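Local coordinates for protein GRMZM2G135359 pseudokinase (Zea mays, PDB 6CPY) that is a receptor-like pseudokinase of maize whose kinase domain may bind ATP, though its catalytic activity is uncertain, at residues A[285-288]-A[289-292]; A[291-294]-A[295-298]; A[276-279]-A[280-284]. One frame throughout, in Å; residues are numbered along the deposited sequence.

Interaction 1 (A[285-288]-A[289-292]); sequences RDPK and KRPQ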
loop_
_atom_site.group_PDB
_atom_site.type_symbol
_atom_site.label_atom_id
_atom_site.label_comp_id
_atom_site.label_asym_id
_atom_site.label_seq_id
_atom_site.Cartn_x
_atom_site.Cartn_y
_atom_site.Cartn_z
ATOM N N ARG A 285 -2.381 -21.344 -9.393
ATOM C CA ARG A 285 -3.748 -21.485 -8.900
ATOM C C ARG A 285 -3.856 -22.301 -7.613
ATOM O O ARG A 285 -4.833 -22.166 -6.874
ATOM C CB ARG A 285 -4.637 -22.088 -9.983
ATOM C CG ARG A 285 -4.937 -21.116 -11.106
ATOM C CD ARG A 285 -5.711 -21.801 -12.213
ATOM N NE ARG A 285 -5.978 -20.902 -13.335
ATOM C CZ ARG A 285 -7.033 -20.094 -13.440
ATOM N NH1 ARG A 285 -7.962 -20.044 -12.490
ATOM N NH2 ARG A 285 -7.161 -19.326 -14.513
ATOM N N ASP A 286 -2.860 -23.143 -7.359
ATOM C CA ASP A 286 -2.790 -23.931 -6.133
ATOM C C ASP A 286 -1.958 -23.170 -5.100
ATOM O O ASP A 286 -0.742 -23.092 -5.237
ATOM C CB ASP A 286 -2.153 -25.294 -6.434
ATOM C CG ASP A 286 -1.984 -26.161 -5.194
ATOM O OD1 ASP A 286 -2.431 -25.754 -4.101
ATOM O OD2 ASP A 286 -1.392 -27.260 -5.327
ATOM N N PRO A 287 -2.609 -22.626 -4.048
ATOM C CA PRO A 287 -1.880 -21.824 -3.058
ATOM C C PRO A 287 -0.711 -22.532 -2.379
ATOM O O PRO A 287 0.243 -21.863 -1.976
ATOM C CB PRO A 287 -2.959 -21.465 -2.027
ATOM C CG PRO A 287 -4.241 -21.552 -2.777
ATOM C CD PRO A 287 -4.049 -22.692 -3.732
ATOM N N LYS A 288 -0.770 -23.860 -2.256
ATOM C CA LYS A 288 0.324 -24.623 -1.640
ATOM C C LYS A 288 1.599 -24.603 -2.479
ATOM O O LYS A 288 2.697 -24.732 -1.933
ATOM C CB LYS A 288 -0.077 -26.083 -1.397
ATOM C CG LYS A 288 -1.194 -26.278 -0.390
ATOM C CD LYS A 288 -1.550 -27.753 -0.258
ATOM C CE LYS A 288 -2.896 -27.955 0.417
ATOM N NZ LYS A 288 -4.032 -27.503 -0.437
ATOM N N LYS A 289 1.454 -24.446 -3.796
ATOM C CA LYS A 289 2.601 -24.402 -4.702
ATOM C C LYS A 289 3.302 -23.036 -4.756
ATOM O O LYS A 289 4.381 -22.935 -5.333
ATOM C CB LYS A 289 2.184 -24.795 -6.127
ATOM C CG LYS A 289 1.805 -26.259 -6.301
ATOM C CD LYS A 289 1.728 -26.629 -7.775
ATOM C CE LYS A 289 1.085 -27.998 -7.995
ATOM N NZ LYS A 289 -0.398 -27.978 -7.874
ATOM N N ARG A 290 2.702 -21.992 -4.183
ATOM C CA ARG A 290 3.310 -20.649 -4.235
ATOM C C ARG A 290 4.447 -20.522 -3.242
ATOM O O ARG A 290 4.428 -21.158 -2.194
ATOM C CB ARG A 290 2.285 -19.562 -3.934
ATOM C CG ARG A 290 1.164 -19.490 -4.941
ATOM C CD ARG A 290 0.048 -18.593 -4.464
ATOM N NE ARG A 290 -1.155 -18.829 -5.247
ATOM C CZ ARG A 290 -2.393 -18.549 -4.847
ATOM N NH1 ARG A 290 -2.625 -17.982 -3.664
ATOM N NH2 ARG A 290 -3.406 -18.838 -5.641
ATOM N N PRO A 291 5.437 -19.676 -3.555
ATOM C CA PRO A 291 6.500 -19.415 -2.599
ATOM C C PRO A 291 6.045 -18.502 -1.454
ATOM O O PRO A 291 5.004 -17.841 -1.550
ATOM C CB PRO A 291 7.570 -18.730 -3.451
ATOM C CG PRO A 291 6.806 -18.058 -4.539
ATOM C CD PRO A 291 5.631 -18.942 -4.819
ATOM N N GLN A 292 6.829 -18.497 -0.381
ATOM C CA GLN A 292 6.638 -17.594 0.747
ATOM C C GLN A 292 7.189 -16.232 0.368
ATOM O O GLN A 292 8.099 -16.134 -0.447
ATOM C CB GLN A 292 7.399 -18.102 1.980
ATOM C CG GLN A 292 6.956 -19.463 2.491
ATOM C CD GLN A 292 5.688 -19.389 3.315
ATOM O OE1 GLN A 292 4.662 -19.961 2.947
ATOM N NE2 GLN A 292 5.752 -18.681 4.440
#
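The Arg290 guanidinium carries Pro287 CA over the centre of one face, 3.7 Å above its plane, with Asp286 C over the same face. Arg285 O comes up obliquely, 3.8 Å from Arg290 NH2. The Asp286 carboxylate is met in two ways: Lys289 NZ reaches OD2 on its anti lone pair, in a salt bridge of 2.8 Å, while Lys288 N comes to OD1 from above the plane, at 3.1 Å. This second bond, to the backbone two residues on, defines an Asx turn. Carboxylate and lysine chain cross at about a right angle: Asp286 CG stands anti to its own N (chi1 177°), and Lys289 bends at its last torsion (chi4 78°) to bring the amine to OD2. Within the same turn the backbone closes on itself, Lys289 N bonding to Asp286 O at 3.0 Å and Arg290 N, more weakly, to Pro287 O at 3.3 Å. Arg290 and Pro287 lie side by side, pointing the same way, with the proline ring against the guanidinium end (Pro287 CB to Arg290 NH1, 3.9 Å). Alanine in place of Asp286 would probably leave Lys289 NZ without its charge mate and Lys288 N without its acceptor, freeing the turn to shift. The sequence and position are consistent with Arg290 being the arginine conserved in subdomain XI of protein kinases. Here Arg290 is gripped by backbone oxygens: NE bonds to Asp284 O and NH1 to Glu215 O. Most of the turn is at the surface, joining helix 269-282 to helix 293-304, while the side chains of Pro287 and Arg290 rest on helix 214-230, against Glu215, Val218 and Arg219.

Interaction 2 (A[291-294]-A[295-298]); sequences PQMK and EVAA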
loop_
_atom_site.group_PDB
_atom_site.type_symbol
_atom_site.label_atom_id
_atom_site.label_comp_id
_atom_site.label_asym_id
_atom_site.label_seq_id
_atom_site.Cartn_x
_atom_site.Cartn_y
_atom_site.Cartn_z
ATOM N N PRO A 291 5.437 -19.676 -3.555
ATOM C CA PRO A 291 6.500 -19.415 -2.599
ATOM C C PRO A 291 6.045 -18.502 -1.454
ATOM O O PRO A 291 5.004 -17.841 -1.550
ATOM C CB PRO A 291 7.570 -18.730 -3.451
ATOM C CG PRO A 291 6.806 -18.058 -4.539
ATOM C CD PRO A 291 5.631 -18.942 -4.819
ATOM N N GLN A 292 6.829 -18.497 -0.381
ATOM C CA GLN A 292 6.638 -17.594 0.747
ATOM C C GLN A 292 7.189 -16.232 0.368
ATOM O O GLN A 292 8.099 -16.134 -0.447
ATOM C CB GLN A 292 7.399 -18.102 1.980
ATOM C CG GLN A 292 6.956 -19.463 2.491
ATOM C CD GLN A 292 5.688 -19.389 3.315
ATOM O OE1 GLN A 292 4.662 -19.961 2.947
ATOM N NE2 GLN A 292 5.752 -18.681 4.440
ATOM N N MET A 293 6.673 -15.174 0.985
ATOM C CA MET A 293 7.099 -13.832 0.614
ATOM C C MET A 293 8.594 -13.599 0.867
ATOM O O MET A 293 9.258 -12.876 0.112
ATOM C CB MET A 293 6.255 -12.785 1.350
ATOM C CG MET A 293 6.241 -11.445 0.661
ATOM S SD MET A 293 5.620 -11.522 -1.033
ATOM C CE MET A 293 6.736 -10.323 -1.762
ATOM N N LYS A 294 9.127 -14.213 1.923
ATOM C CA LYS A 294 10.560 -14.143 2.211
ATOM C C LYS A 294 11.384 -14.717 1.044
ATOM O O LYS A 294 12.419 -14.175 0.677
ATOM C CB LYS A 294 10.881 -14.889 3.521
ATOM C CG LYS A 294 12.359 -14.910 3.903
ATOM C CD LYS A 294 12.589 -15.608 5.243
ATOM C CE LYS A 294 13.653 -16.699 5.154
ATOM N NZ LYS A 294 15.007 -16.192 4.776
ATOM N N GLU A 295 10.903 -15.805 0.457
ATOM C CA GLU A 295 11.580 -16.421 -0.692
ATOM C C GLU A 295 11.476 -15.525 -1.934
ATOM O O GLU A 295 12.442 -15.361 -2.684
ATOM C CB GLU A 295 10.980 -17.804 -0.973
ATOM C CG GLU A 295 11.202 -18.784 0.172
ATOM C CD GLU A 295 10.389 -20.058 0.055
ATOM O OE1 GLU A 295 9.190 -19.992 -0.294
ATOM O OE2 GLU A 295 10.955 -21.136 0.343
ATOM N N VAL A 296 10.307 -14.930 -2.128
ATOM C CA VAL A 296 10.087 -14.003 -3.244
ATOM C C VAL A 296 11.069 -12.836 -3.148
ATOM O O VAL A 296 11.751 -12.505 -4.118
ATOM C CB VAL A 296 8.628 -13.496 -3.286
ATOM C CG1 VAL A 296 8.457 -12.400 -4.333
ATOM C CG2 VAL A 296 7.659 -14.636 -3.574
ATOM N N ALA A 297 11.164 -12.217 -1.975
ATOM C CA ALA A 297 12.067 -11.078 -1.798
ATOM C C ALA A 297 13.531 -11.452 -2.034
ATOM O O ALA A 297 14.280 -10.695 -2.641
ATOM C CB ALA A 297 11.891 -10.470 -0.408
ATOM N N ALA A 298 13.930 -12.627 -1.550
ATOM C CA ALA A 298 15.298 -13.111 -1.742
ATOM C C ALA A 298 15.598 -13.315 -3.227
ATOM O O ALA A 298 16.647 -12.895 -3.722
ATOM C CB ALA A 298 15.515 -14.406 -0.964
#
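From Gln292 into the first turn of helix 293-304 the backbone settles into i to i+4 bonding, with Val296 N to Gln292 O at 3.0 Å, Ala297 N to Met293 O at 2.9 Å and Ala298 N to Lys294 O at 3.1 Å. Gln292 is the N-cap, and its own N-H is taken by the side chain three residues on: Glu295 OE1 accepts it at 2.8 Å in a nearly straight bond (167°), approached on the anti side and close to the carboxylate plane. This is the N3-to-N-cap half of a capping box. Glu295 sets its CG beside its own N and anti to its carbonyl carbon (chi1 -64°), then runs out extended, which carries the carboxylate back over the start of the helix. There its negative charge would probably interact favourably with the N-terminal end of the helix dipole. The Gln292 side chain follows a different course: CB and CG lie against OE1, but the amide end leads away, its plane 71° from that of the carboxylate. Just outside the cap, Pro291 CG touches Val296 CG2 at 3.7 Å. This contact spans the N-cap between the residue before it and the fourth residue of the helix, the positions of a hydrophobic staple. The other branch of Val296 meets Met293, whose chain bends at its second and third torsions, bringing CE to 3.7 Å from Val296 CG1; each branch of the valine thus has a partner. Met293 and Val296 are buried. Met293 packs on Ala155 and Leu158 of helix 144-164 and, with Val296, on Tyr221 of helix 214-230; Pro291 touches Ser281 and Val296 touches Cys282 of helix 269-282, so the capped end is wedged among three helices of the kinase C-lobe.

Interaction 3 (A[276-279]-A[280-284]); sequences CEVV and RSCID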
loop_
_atom_site.group_PDB
_atom_site.type_symbol
_atom_site.label_atom_id
_atom_site.label_comp_id
_atom_site.label_asym_id
_atom_site.label_seq_id
_atom_site.Cartn_x
_atom_site.Cartn_y
_atom_site.Cartn_z
ATOM N N CYS A 276 9.632 -12.827 -14.908
ATOM C CA CYS A 276 8.411 -13.531 -15.325
ATOM C C CYS A 276 8.281 -14.930 -14.688
ATOM O O CYS A 276 7.170 -15.398 -14.458
ATOM C CB CYS A 276 8.310 -13.611 -16.844
ATOM S SG CYS A 276 8.011 -12.013 -17.631
ATOM N N GLU A 277 9.402 -15.581 -14.387
ATOM C CA GLU A 277 9.370 -16.844 -13.626
ATOM C C GLU A 277 8.868 -16.618 -12.196
ATOM O O GLU A 277 8.064 -17.400 -11.684
ATOM C CB GLU A 277 10.739 -17.526 -13.625
ATOM C CG GLU A 277 11.152 -18.029 -15.003
ATOM C CD GLU A 277 12.615 -18.441 -15.105
ATOM O OE1 GLU A 277 13.424 -18.063 -14.228
ATOM O OE2 GLU A 277 12.964 -19.145 -16.083
ATOM N N VAL A 278 9.319 -15.536 -11.567
ATOM C CA VAL A 278 8.789 -15.142 -10.250
ATOM C C VAL A 278 7.286 -14.966 -10.324
ATOM O O VAL A 278 6.568 -15.508 -9.488
ATOM C CB VAL A 278 9.432 -13.843 -9.707
ATOM C CG1 VAL A 278 8.745 -13.391 -8.415
ATOM C CG2 VAL A 278 10.917 -14.043 -9.491
ATOM N N VAL A 279 6.804 -14.220 -11.323
ATOM C CA VAL A 279 5.366 -14.053 -11.517
ATOM C C VAL A 279 4.689 -15.421 -11.557
ATOM O O VAL A 279 3.721 -15.658 -10.831
ATOM C CB VAL A 279 5.022 -13.282 -12.809
ATOM C CG1 VAL A 279 3.531 -13.339 -13.094
ATOM C CG2 VAL A 279 5.489 -11.828 -12.721
ATOM N N ARG A 280 5.194 -16.317 -12.407
ATOM C CA ARG A 280 4.527 -17.614 -12.600
ATOM C C ARG A 280 4.400 -18.396 -11.290
ATOM O O ARG A 280 3.353 -18.999 -11.032
ATOM C CB ARG A 280 5.256 -18.454 -13.654
ATOM C CG ARG A 280 4.619 -19.805 -13.950
ATOM C CD ARG A 280 3.170 -19.719 -14.397
ATOM N NE ARG A 280 2.607 -21.065 -14.547
ATOM C CZ ARG A 280 2.153 -21.819 -13.544
ATOM N NH1 ARG A 280 2.162 -21.373 -12.291
ATOM N NH2 ARG A 280 1.669 -23.032 -13.794
ATOM N N SER A 281 5.450 -18.385 -10.473
ATOM C CA SER A 281 5.434 -19.087 -9.183
ATOM C C SER A 281 4.374 -18.501 -8.255
ATOM O O SER A 281 3.590 -19.238 -7.641
ATOM C CB SER A 281 6.797 -19.002 -8.499
ATOM O OG SER A 281 7.798 -19.580 -9.308
ATOM N N CYS A 282 4.347 -17.171 -8.171
ATOM C CA CYS A 282 3.407 -16.466 -7.295
ATOM C C CYS A 282 1.942 -16.659 -7.681
ATOM O O CYS A 282 1.089 -16.718 -6.796
ATOM C CB CYS A 282 3.713 -14.959 -7.276
ATOM S SG CYS A 282 5.293 -14.516 -6.541
ATOM N N ILE A 283 1.629 -16.733 -8.975
ATOM C CA ILE A 283 0.224 -16.721 -9.384
ATOM C C ILE A 283 -0.355 -18.122 -9.630
ATOM O O ILE A 283 -1.455 -18.244 -10.162
ATOM C CB ILE A 283 -0.046 -15.806 -10.599
ATOM C CG1 ILE A 283 0.625 -16.330 -11.876
ATOM C CG2 ILE A 283 0.386 -14.376 -10.292
ATOM C CD1 ILE A 283 0.150 -15.599 -13.110
ATOM N N ASP A 284 0.384 -19.157 -9.234
ATOM C CA ASP A 284 -0.089 -20.542 -9.375
ATOM C C ASP A 284 -1.444 -20.696 -8.699
ATOM O O ASP A 284 -1.639 -20.229 -7.578
ATOM C CB ASP A 284 0.910 -21.534 -8.780
ATOM C CG ASP A 284 0.685 -22.960 -9.286
ATOM O OD1 ASP A 284 -0.290 -23.614 -8.847
ATOM O OD2 ASP A 284 1.485 -23.412 -10.130
#
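Val279 and Ile283 touch through CG1 and CD1, 4.1 Å apart, where helix 269-282, a C-lobe helix of the protein kinase fold, comes to its end. Beside them Val278 CG1 lies 4.1 Å from Cys282 SG, one turn on. Ile283 places its CG1 between its own N and its carbonyl carbon (chi1 67°), the crowded position, which turns CG1 in against Val279 O at 3.3 Å. That oxygen also accepts Ile283 N, although Ile283 is already leaving helical geometry. Glu277 O is gripped twice, by Ser281 N at 3.0 Å and by Ser281 OG at 3.2 Å, and the two donors come from opposite faces of the carbonyl plane, so the serine hydroxyl is tied to its own helix. Further out, helices close over the apolar face: Val279 meets Leu225 and Leu226 of helix 214-230 and Phe250 of helix 240-250, while Val278 packs on Met300 and Ile303 of helix 293-304. The exposed side ends in a salt bridge between Arg280 and Asp284. Asp284 is itself positioned by Asp286 N, which bonds to its OD1. Arg280 bends at chi2 (57°), and its NH1 reaches Asp284 OD2 at 3.0 Å, with the oxygen nearly in the guanidinium plane but the nitrogen lying above the carboxylate plane.

Overall arrangement
Along the chain interaction 3 comes first, finishing helix 269-282; interaction 1 then turns the connecting loop, and interaction 2 starts helix 293-304. None encloses another: interaction 3 closes before the others open, while interactions 1 and 2 share Pro291 and Gln292, so the loop runs directly into the helix cap. The returning chain packs back on the end of helix 269-282, Arg290 CD lying 3.2 Å from Cys282 O and Pro291 CD 3.5 Å from Ser281 O. Deeper in, Val296 CG2 meets Cys282 SG at 3.8 Å, joining the two successive helices directly. Interactions 1, 2 and 3 all lean on helix 214-230, and together they tie these two helices and the loop between them to it.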